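Local coordinates for protein metagenomic carboxyl esterase MGS0156 (Uncultured organism, PDB 5D8M) that probably hydrolyses carboxylic ester bonds, as an esterase with an apparent alpha/beta-hydrolase fold, at residues D32-F37 with G289-Y294; L91-L96 with T121-T126; L96-S101 with S212-E217; Y245-A250 with D283-G288. All coordinates share one frame; numbering follows the deposited sequence.

Contact 1. Residues D32-F37 with G289-Y294; sequences DGRGRF and GTLLGY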
# COMPACT_ATOMS: atom_id res chain seq x y z
N ASP A 32 17.88 2.76 1.92
CA ASP A 32 17.33 2.71 3.27
C ASP A 32 16.93 4.10 3.77
O ASP A 32 17.77 4.86 4.21
CB ASP A 32 18.34 2.07 4.24
CG ASP A 32 17.70 1.62 5.55
OD1 ASP A 32 16.58 2.10 5.87
OD2 ASP A 32 18.30 0.77 6.25
N GLY A 33 15.65 4.44 3.71
CA GLY A 33 15.24 5.76 4.18
C GLY A 33 14.49 5.74 5.50
O GLY A 33 13.79 6.71 5.84
N ARG A 34 14.62 4.62 6.22
CA ARG A 34 13.86 4.39 7.45
C ARG A 34 14.10 5.44 8.53
O ARG A 34 13.18 5.79 9.27
CB ARG A 34 14.19 3.01 8.04
CG ARG A 34 13.61 1.86 7.26
CD ARG A 34 14.03 0.54 7.86
NE ARG A 34 15.46 0.30 7.71
CZ ARG A 34 16.16 -0.49 8.52
NH1 ARG A 34 15.55 -1.07 9.55
NH2 ARG A 34 17.46 -0.69 8.31
N GLY A 35 15.34 5.89 8.63
CA GLY A 35 15.74 6.84 9.65
C GLY A 35 15.13 8.22 9.42
O GLY A 35 14.60 8.82 10.34
N ARG A 36 15.22 8.71 8.19
CA ARG A 36 14.69 10.03 7.91
C ARG A 36 13.15 10.01 7.95
O ARG A 36 12.51 10.94 8.45
CB ARG A 36 15.19 10.54 6.55
CG ARG A 36 14.69 11.95 6.16
CD ARG A 36 15.00 13.00 7.21
NE ARG A 36 14.56 14.32 6.78
CZ ARG A 36 14.63 15.42 7.53
NH1 ARG A 36 15.13 15.37 8.76
NH2 ARG A 36 14.21 16.59 7.04
N PHE A 37 12.55 8.91 7.48
CA PHE A 37 11.10 8.84 7.54
C PHE A 37 10.59 8.84 8.99
O PHE A 37 9.62 9.55 9.31
CB PHE A 37 10.59 7.61 6.77
CG PHE A 37 9.08 7.57 6.66
CD1 PHE A 37 8.42 8.34 5.71
CD2 PHE A 37 8.34 6.79 7.52
CE1 PHE A 37 7.02 8.31 5.61
CE2 PHE A 37 6.94 6.75 7.43
CZ PHE A 37 6.29 7.51 6.47
N GLY A 289 13.73 0.63 -5.17
CA GLY A 289 13.16 1.80 -4.54
C GLY A 289 13.79 2.22 -3.22
O GLY A 289 14.93 1.86 -2.91
N THR A 290 13.04 3.01 -2.47
CA THR A 290 13.42 3.43 -1.13
C THR A 290 12.53 2.74 -0.11
O THR A 290 11.34 2.74 -0.26
CB THR A 290 13.31 4.96 -0.96
OG1 THR A 290 14.34 5.57 -1.71
CG2 THR A 290 13.43 5.40 0.52
N LEU A 291 13.13 2.13 0.92
CA LEU A 291 12.36 1.58 2.03
C LEU A 291 12.15 2.67 3.09
O LEU A 291 13.13 3.19 3.66
CB LEU A 291 13.07 0.38 2.65
CG LEU A 291 12.45 -0.22 3.92
CD1 LEU A 291 11.02 -0.73 3.66
CD2 LEU A 291 13.36 -1.35 4.42
N LEU A 292 10.89 3.00 3.34
CA LEU A 292 10.56 4.03 4.30
C LEU A 292 10.36 3.42 5.69
O LEU A 292 10.54 4.12 6.68
CB LEU A 292 9.28 4.78 3.88
CG LEU A 292 9.32 5.50 2.54
CD1 LEU A 292 7.97 6.16 2.31
CD2 LEU A 292 10.46 6.51 2.53
N GLY A 293 9.99 2.15 5.77
CA GLY A 293 9.83 1.53 7.07
C GLY A 293 8.66 0.59 7.22
O GLY A 293 8.06 0.10 6.23
N TYR A 294 8.33 0.33 8.47
CA TYR A 294 7.38 -0.71 8.82
C TYR A 294 6.33 -0.21 9.82
O TYR A 294 6.54 -0.30 11.02
CB TYR A 294 8.11 -1.94 9.40
CG TYR A 294 9.16 -2.54 8.48
CD1 TYR A 294 10.46 -2.03 8.44
CD2 TYR A 294 8.85 -3.62 7.64
CE1 TYR A 294 11.42 -2.56 7.60
CE2 TYR A 294 9.83 -4.17 6.78
CZ TYR A 294 11.10 -3.63 6.78
OH TYR A 294 12.08 -4.14 5.97
O HOH W 1 10.91 3.91 9.56
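L292 and F37 meet at the edge of a parallel sheet consistent with the alpha/beta-hydrolase fold, where strand 31-32 pairs with strand 290-293 and passes into helix 34-48. D32 bridges L291 in parallel, and the N-H of G33, the helix N-cap, donates to L291 O at 2.8 Å. L292 lays its CB over one face of the F37 ring in a CH-pi contact, 4.2 Å from the centroid and offset toward the rim. F37 carries CG opposite its backbone N (chi1 -173°), which turns the ring toward the strand, across L292; both side chains pack on strand 244-248 and helix 324-338. R34 works further along the strand. Its CG rests 3.8 Å from G293 CA, and its CD reaches L291 CD2 and the edge of the Y294 ring. The guanidinium grips D32 side-on, NE to OD1 at 2.8 Å and NH2 to OD2 at 2.7 Å, while OD1 also takes the R34 backbone N-H in an Asx turn. With an alanine at R34, the D32 carboxylate would probably lose its countercharge and be freer to turn, and a gap would open beside L291 and Y294. A water donates to R34 O (3.0 Å) and L292 O (2.9 Å).

Contact 2. Residues L91-L96 with T121-T126; sequences LVPGLL and TTLVRT
L91 bridges L123 in parallel register: its N-H donates to T122 O at 2.8 Å and its O accepts from V124 N at 2.9 Å, both bonds nearly straight (172° and 171°). These two strands belong to a beta-alpha-beta unit, strand 87-92, helix 111-116 and strand 120-123, at one margin of a sheet that resembles the alpha/beta-hydrolase core. Next along the chain, P93 stands where another donor would come. It has no N-H to give, and instead brings CD to 3.2 Å from V124 O, so the regular pairing stops here. The side chains divide between two faces of the sheet. On one, L91 CB touches L123 CD1 at 4.0 Å, near R111 of helix 111-116. On the other, the methyls of V92 and V124 pack loosely against each other, with I139 of helix 132-143 covering both. T126 extends this patch, its side chain crossing that of V92 at about a right angle with T126 CG2 3.8 Å from V92 CG1. The T126 hydroxyl, set between its backbone N and carbonyl carbon (chi1 61°), works through solvent beyond the strands. OG1 donates to one water that in turn donates to P93 O, and accepts from a second, 3.0 Å away, that also donates to G94 O.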
# COMPACT_ATOMS: atom_id res chain seq x y z
N LEU A 91 -4.39 8.60 -4.85
CA LEU A 91 -4.65 7.47 -3.97
C LEU A 91 -5.30 6.33 -4.74
O LEU A 91 -6.32 6.51 -5.36
CB LEU A 91 -5.56 7.90 -2.82
CG LEU A 91 -5.17 9.17 -2.07
CD1 LEU A 91 -6.30 9.63 -1.09
CD2 LEU A 91 -3.87 8.93 -1.33
N VAL A 92 -4.68 5.15 -4.72
CA VAL A 92 -5.21 4.01 -5.42
C VAL A 92 -5.38 2.85 -4.46
O VAL A 92 -4.38 2.33 -3.93
CB VAL A 92 -4.28 3.58 -6.57
CG1 VAL A 92 -4.89 2.43 -7.35
CG2 VAL A 92 -3.95 4.78 -7.48
N PRO A 93 -6.64 2.41 -4.25
CA PRO A 93 -6.90 1.33 -3.29
C PRO A 93 -6.73 -0.05 -3.87
O PRO A 93 -6.43 -0.19 -5.04
CB PRO A 93 -8.37 1.56 -2.91
CG PRO A 93 -8.96 2.07 -4.16
CD PRO A 93 -7.89 2.97 -4.78
N GLY A 94 -7.00 -1.06 -3.05
CA GLY A 94 -6.76 -2.44 -3.43
C GLY A 94 -7.98 -3.34 -3.60
O GLY A 94 -9.07 -2.89 -3.92
N LEU A 95 -7.74 -4.64 -3.40
CA LEU A 95 -8.74 -5.67 -3.60
C LEU A 95 -9.94 -5.45 -2.69
O LEU A 95 -9.78 -5.26 -1.49
CB LEU A 95 -8.12 -7.05 -3.33
CG LEU A 95 -8.93 -8.29 -3.72
CD1 LEU A 95 -9.03 -8.35 -5.23
CD2 LEU A 95 -8.26 -9.54 -3.17
N LEU A 96 -11.14 -5.48 -3.27
CA LEU A 96 -12.40 -5.37 -2.54
C LEU A 96 -12.68 -3.98 -1.96
O LEU A 96 -13.71 -3.78 -1.33
CB LEU A 96 -12.47 -6.41 -1.41
CG LEU A 96 -12.57 -7.87 -1.85
CD1 LEU A 96 -12.82 -8.78 -0.65
CD2 LEU A 96 -13.69 -8.03 -2.88
N THR A 121 -5.24 16.01 -3.09
CA THR A 121 -5.46 14.57 -3.14
C THR A 121 -6.58 14.23 -4.12
O THR A 121 -7.58 14.93 -4.20
CB THR A 121 -5.85 13.97 -1.76
OG1 THR A 121 -7.11 14.49 -1.33
CG2 THR A 121 -4.82 14.32 -0.71
N THR A 122 -6.39 13.14 -4.84
CA THR A 122 -7.41 12.57 -5.70
C THR A 122 -7.54 11.09 -5.36
O THR A 122 -6.54 10.41 -5.28
CB THR A 122 -7.04 12.72 -7.19
OG1 THR A 122 -7.13 14.10 -7.55
CG2 THR A 122 -7.98 11.91 -8.06
N LEU A 123 -8.76 10.62 -5.14
CA LEU A 123 -8.99 9.20 -4.95
C LEU A 123 -9.43 8.53 -6.25
O LEU A 123 -10.42 8.91 -6.86
CB LEU A 123 -10.06 8.99 -3.86
CG LEU A 123 -10.51 7.54 -3.63
CD1 LEU A 123 -9.35 6.66 -3.18
CD2 LEU A 123 -11.63 7.51 -2.59
N VAL A 124 -8.72 7.48 -6.65
CA VAL A 124 -9.10 6.73 -7.84
C VAL A 124 -10.03 5.57 -7.45
O VAL A 124 -9.77 4.83 -6.50
CB VAL A 124 -7.85 6.18 -8.56
CG1 VAL A 124 -8.26 5.32 -9.79
CG2 VAL A 124 -6.98 7.36 -8.98
N ARG A 125 -11.15 5.44 -8.15
CA ARG A 125 -12.00 4.27 -7.95
C ARG A 125 -11.54 3.20 -8.93
O ARG A 125 -11.58 3.41 -10.14
CB ARG A 125 -13.49 4.60 -8.17
CG ARG A 125 -14.39 3.38 -8.09
CD ARG A 125 -15.87 3.76 -8.06
NE ARG A 125 -16.71 2.58 -8.17
CZ ARG A 125 -18.03 2.55 -7.98
NH1 ARG A 125 -18.69 3.67 -7.64
NH2 ARG A 125 -18.69 1.41 -8.13
N THR A 126 -11.05 2.09 -8.40
CA THR A 126 -10.68 0.92 -9.20
C THR A 126 -11.75 -0.16 -9.04
O THR A 126 -12.62 -0.06 -8.16
CB THR A 126 -9.32 0.35 -8.77
OG1 THR A 126 -9.38 -0.07 -7.40
CG2 THR A 126 -8.20 1.37 -8.93
O HOH W 2 -7.30 -1.81 -6.92
O HOH W 3 -10.96 -1.37 -5.20

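Contact 3. Residues L96-S101 with S212-E217; sequences LAECVS and SCPPGE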
# COMPACT_ATOMS: atom_id res chain seq x y z
N LEU A 96 -11.14 -5.48 -3.27
CA LEU A 96 -12.40 -5.37 -2.54
C LEU A 96 -12.68 -3.98 -1.96
O LEU A 96 -13.71 -3.78 -1.33
CB LEU A 96 -12.47 -6.41 -1.41
CG LEU A 96 -12.57 -7.87 -1.85
CD1 LEU A 96 -12.82 -8.78 -0.65
CD2 LEU A 96 -13.69 -8.03 -2.88
N ALA A 97 -11.78 -3.02 -2.16
CA ALA A 97 -12.00 -1.70 -1.57
C ALA A 97 -13.28 -1.08 -2.13
O ALA A 97 -14.10 -0.49 -1.39
CB ALA A 97 -10.79 -0.80 -1.83
N GLU A 98 -13.48 -1.29 -3.42
CA GLU A 98 -14.66 -0.76 -4.08
C GLU A 98 -15.93 -1.31 -3.46
O GLU A 98 -16.93 -0.60 -3.35
CB GLU A 98 -14.63 -1.09 -5.58
CG GLU A 98 -15.77 -0.45 -6.37
CD GLU A 98 -15.79 -0.90 -7.83
OE1 GLU A 98 -15.36 -2.05 -8.11
OE2 GLU A 98 -16.24 -0.11 -8.69
N CYS A 99 -15.88 -2.57 -3.05
CA CYS A 99 -17.04 -3.24 -2.48
C CYS A 99 -17.43 -2.71 -1.08
O CYS A 99 -18.58 -2.87 -0.64
CB CYS A 99 -16.77 -4.75 -2.40
SG CYS A 99 -16.19 -5.45 -3.99
N VAL A 100 -16.50 -2.12 -0.36
CA VAL A 100 -16.82 -1.61 0.97
C VAL A 100 -16.79 -0.08 0.99
O VAL A 100 -16.63 0.51 2.05
CB VAL A 100 -15.86 -2.18 2.07
CG1 VAL A 100 -16.06 -3.70 2.20
CG2 VAL A 100 -14.41 -1.84 1.80
N SER A 101 -16.97 0.55 -0.17
CA SER A 101 -16.89 2.01 -0.26
C SER A 101 -17.87 2.75 0.65
O SER A 101 -17.61 3.87 1.04
CB SER A 101 -17.11 2.48 -1.70
OG SER A 101 -18.42 2.18 -2.13
N SER A 212 -22.25 -2.45 -4.65
CA SER A 212 -21.17 -1.47 -4.58
C SER A 212 -19.97 -1.78 -5.47
O SER A 212 -19.07 -0.96 -5.58
CB SER A 212 -20.70 -1.31 -3.14
OG SER A 212 -21.60 -0.47 -2.43
N CYS A 213 -19.93 -2.95 -6.10
CA CYS A 213 -18.81 -3.24 -7.00
C CYS A 213 -19.25 -4.23 -8.07
O CYS A 213 -19.97 -5.19 -7.80
CB CYS A 213 -17.57 -3.75 -6.22
SG CYS A 213 -17.84 -5.25 -5.25
N PRO A 214 -18.86 -3.98 -9.33
CA PRO A 214 -19.25 -4.87 -10.43
C PRO A 214 -18.48 -6.19 -10.30
O PRO A 214 -17.42 -6.19 -9.70
CB PRO A 214 -18.83 -4.08 -11.69
CG PRO A 214 -17.69 -3.24 -11.20
CD PRO A 214 -18.01 -2.86 -9.78
N PRO A 215 -19.01 -7.28 -10.85
CA PRO A 215 -18.30 -8.57 -10.84
C PRO A 215 -17.07 -8.59 -11.75
O PRO A 215 -17.00 -7.84 -12.74
CB PRO A 215 -19.34 -9.55 -11.36
CG PRO A 215 -20.24 -8.69 -12.23
CD PRO A 215 -20.30 -7.36 -11.56
N GLY A 216 -16.13 -9.47 -11.43
CA GLY A 216 -15.02 -9.76 -12.32
C GLY A 216 -15.32 -10.97 -13.20
O GLY A 216 -16.36 -11.62 -13.05
N GLU A 217 -14.41 -11.24 -14.12
CA GLU A 217 -14.44 -12.45 -14.94
C GLU A 217 -13.47 -13.49 -14.37
O GLU A 217 -12.37 -13.14 -13.93
CB GLU A 217 -14.09 -12.14 -16.39
CG GLU A 217 -15.07 -11.21 -17.08
CD GLU A 217 -14.73 -10.99 -18.55
OE1 GLU A 217 -13.64 -11.42 -18.99
OE2 GLU A 217 -15.56 -10.38 -19.26
O HOH W 4 -15.15 -4.66 -9.08
O HOH W 5 -18.60 1.63 -4.53
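C99 and C213 bring their CA atoms to 4.9 Å where a short 3-10 segment at 98-99 meets an irregular stretch, 212-217. The carbonyl oxygens of E98 and S212 come within 3.1 Å of one another; both are acceptors, so this proximity is not a bond. The covalent link is between side chains, the disulfide of C99 SG and C213 SG (2.1 Å), whose torsion of 98° is right-handed and close to a right angle. C213 achieves it by placing SG between its backbone N and carbonyl carbon (chi1 59°). The crosslink fastens the loop after strand 87-92 to the loop between helices 199-207 and 220-223. That second loop belongs to the long excursion between strands 178-184 and 244-248, the region where many alpha/beta-hydrolases insert their cap. E98 stretches out beside the disulfide and crosses P214 at about a right angle, with OE1 3.2 Å from P214 CD and 3.4 Å from C213 CB. OE1 accepts from G128 N, OE2 forms a salt bridge with R125, and a water donates to both E98 OE1 and P214 O. S212 CB leans on C99 O at 3.6 Å, and a second water joins S101 OG to S212 O.

Contact 4. Residues Y245-A250 with D283-G288; sequences YYSLAA and DAIIPG
S247 and I286 form the tight part of this contact. The backbone N-H of I286 donates to S247 OG at 2.9 Å and 170°, and I286 CG1 lies against the same oxygen at 3.5 Å, so the hydroxyl is both hydrogen-bonded and packed by one residue. I286 points CG2 at Y245 CB, 3.7 Å away, the two side chains crossing at about a right angle; I286 has CG2 opposite its backbone N (chi1 -57° to CG1), which directs that branch to the tyrosine. Y245 runs on past the isoleucine, its hydroxyl hydrogen-bonded to P240 O. The packing thins toward the other end, where A249 CB meets A284 CB at 3.9 Å and a water donates to both L248 O and A284 O. Water intervenes near I286, linking S247 OG to I286 O, and beyond Y245 a water accepts from its N-H and donates only weakly to G288 O. Replacing S247 by alanine would probably leave the I286 N-H without its acceptor and the water at I286 O less firmly held. Segment 283-288 is the return leg of the connection from strand 244-248 through helix 262-269 to its parallel neighbour 290-293, an arrangement consistent with the alpha/beta-hydrolase fold.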
# COMPACT_ATOMS: atom_id res chain seq x y z
N TYR A 245 10.43 5.18 -6.55
CA TYR A 245 9.57 4.24 -5.84
C TYR A 245 9.90 4.23 -4.35
O TYR A 245 11.07 4.32 -3.96
CB TYR A 245 9.70 2.84 -6.44
CG TYR A 245 9.45 2.84 -7.93
CD1 TYR A 245 8.16 2.79 -8.44
CD2 TYR A 245 10.50 2.95 -8.83
CE1 TYR A 245 7.93 2.82 -9.80
CE2 TYR A 245 10.28 2.99 -10.19
CZ TYR A 245 9.00 2.92 -10.68
OH TYR A 245 8.78 2.95 -12.06
N TYR A 246 8.85 4.12 -3.54
CA TYR A 246 8.99 4.12 -2.09
C TYR A 246 8.06 3.09 -1.51
O TYR A 246 6.94 2.91 -2.02
CB TYR A 246 8.66 5.50 -1.50
CG TYR A 246 9.38 6.67 -2.17
CD1 TYR A 246 8.86 7.25 -3.32
CD2 TYR A 246 10.54 7.20 -1.62
CE1 TYR A 246 9.51 8.34 -3.94
CE2 TYR A 246 11.19 8.28 -2.22
CZ TYR A 246 10.67 8.83 -3.38
OH TYR A 246 11.28 9.90 -3.96
N SER A 247 8.47 2.42 -0.44
CA SER A 247 7.62 1.37 0.12
C SER A 247 7.58 1.42 1.64
O SER A 247 8.61 1.65 2.31
CB SER A 247 8.12 -0.02 -0.33
OG SER A 247 8.16 -0.14 -1.75
N LEU A 248 6.37 1.18 2.16
CA LEU A 248 6.09 0.93 3.57
C LEU A 248 5.51 -0.47 3.67
O LEU A 248 4.59 -0.80 2.92
CB LEU A 248 5.11 1.96 4.13
CG LEU A 248 5.68 3.37 4.28
CD1 LEU A 248 4.52 4.37 4.24
CD2 LEU A 248 6.41 3.49 5.61
N ALA A 249 6.07 -1.30 4.55
CA ALA A 249 5.54 -2.63 4.75
C ALA A 249 5.01 -2.80 6.18
O ALA A 249 5.78 -2.80 7.14
CB ALA A 249 6.62 -3.68 4.44
N ALA A 250 3.69 -2.96 6.33
CA ALA A 250 3.09 -3.02 7.66
C ALA A 250 3.12 -4.42 8.27
O ALA A 250 3.10 -5.44 7.56
CB ALA A 250 1.66 -2.51 7.60
N ASP A 283 7.47 -9.24 0.82
CA ASP A 283 6.73 -9.27 -0.44
C ASP A 283 6.11 -7.91 -0.76
O ASP A 283 5.33 -7.80 -1.70
CB ASP A 283 5.60 -10.31 -0.38
CG ASP A 283 6.11 -11.74 -0.23
OD1 ASP A 283 7.33 -11.94 -0.01
OD2 ASP A 283 5.26 -12.68 -0.32
N ALA A 284 6.46 -6.90 0.03
CA ALA A 284 5.75 -5.63 -0.01
C ALA A 284 6.69 -4.47 -0.27
O ALA A 284 6.37 -3.30 0.06
CB ALA A 284 4.97 -5.40 1.31
N ILE A 285 7.84 -4.77 -0.85
CA ILE A 285 8.83 -3.75 -1.10
C ILE A 285 9.20 -3.72 -2.57
O ILE A 285 9.63 -4.73 -3.14
CB ILE A 285 10.07 -3.98 -0.22
CG1 ILE A 285 9.65 -3.88 1.26
CG2 ILE A 285 11.16 -2.92 -0.55
CD1 ILE A 285 10.68 -4.41 2.25
N ILE A 286 9.01 -2.56 -3.19
CA ILE A 286 9.36 -2.37 -4.60
C ILE A 286 10.89 -2.39 -4.78
O ILE A 286 11.59 -1.53 -4.23
CB ILE A 286 8.79 -1.05 -5.15
CG1 ILE A 286 7.25 -1.01 -4.97
CG2 ILE A 286 9.26 -0.81 -6.60
CD1 ILE A 286 6.58 0.39 -5.32
N PRO A 287 11.41 -3.36 -5.55
CA PRO A 287 12.87 -3.44 -5.70
C PRO A 287 13.42 -2.21 -6.44
O PRO A 287 12.72 -1.65 -7.30
CB PRO A 287 13.08 -4.74 -6.50
CG PRO A 287 11.78 -4.98 -7.20
CD PRO A 287 10.71 -4.44 -6.27
N GLY A 288 14.61 -1.77 -6.07
CA GLY A 288 15.23 -0.59 -6.66
C GLY A 288 14.69 0.72 -6.09
O GLY A 288 15.12 1.80 -6.49
O HOH W 6 13.43 4.75 -6.99
O HOH W 7 10.58 0.74 -2.69
O HOH W 8 4.37 -1.66 0.27

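How the contacts relate
From the N terminus, the chain opens contact 1 at 32-37 and closes it at 289-294, a loop that encompasses the other three. Within it, 91-96 pairs with 121-126 in contact 2, a short local closure. Contact 3 starts at the shared L96 and ends at 212-217, so contacts 2 and 3 cross; they touch through the salt bridge of R125 to E98. Contact 4 follows in series, closing 245-250 against 283-288 just before contact 1 is completed. Contacts 1 and 4 adjoin through neighbouring strands 244-248 and 290-293, whereas contacts 2 and 3 lie across the chain's centre from contact 1, contact 2 joining strand 120-123 to the sheet and contact 3 tying loop 212-217 to that after strand 87-92.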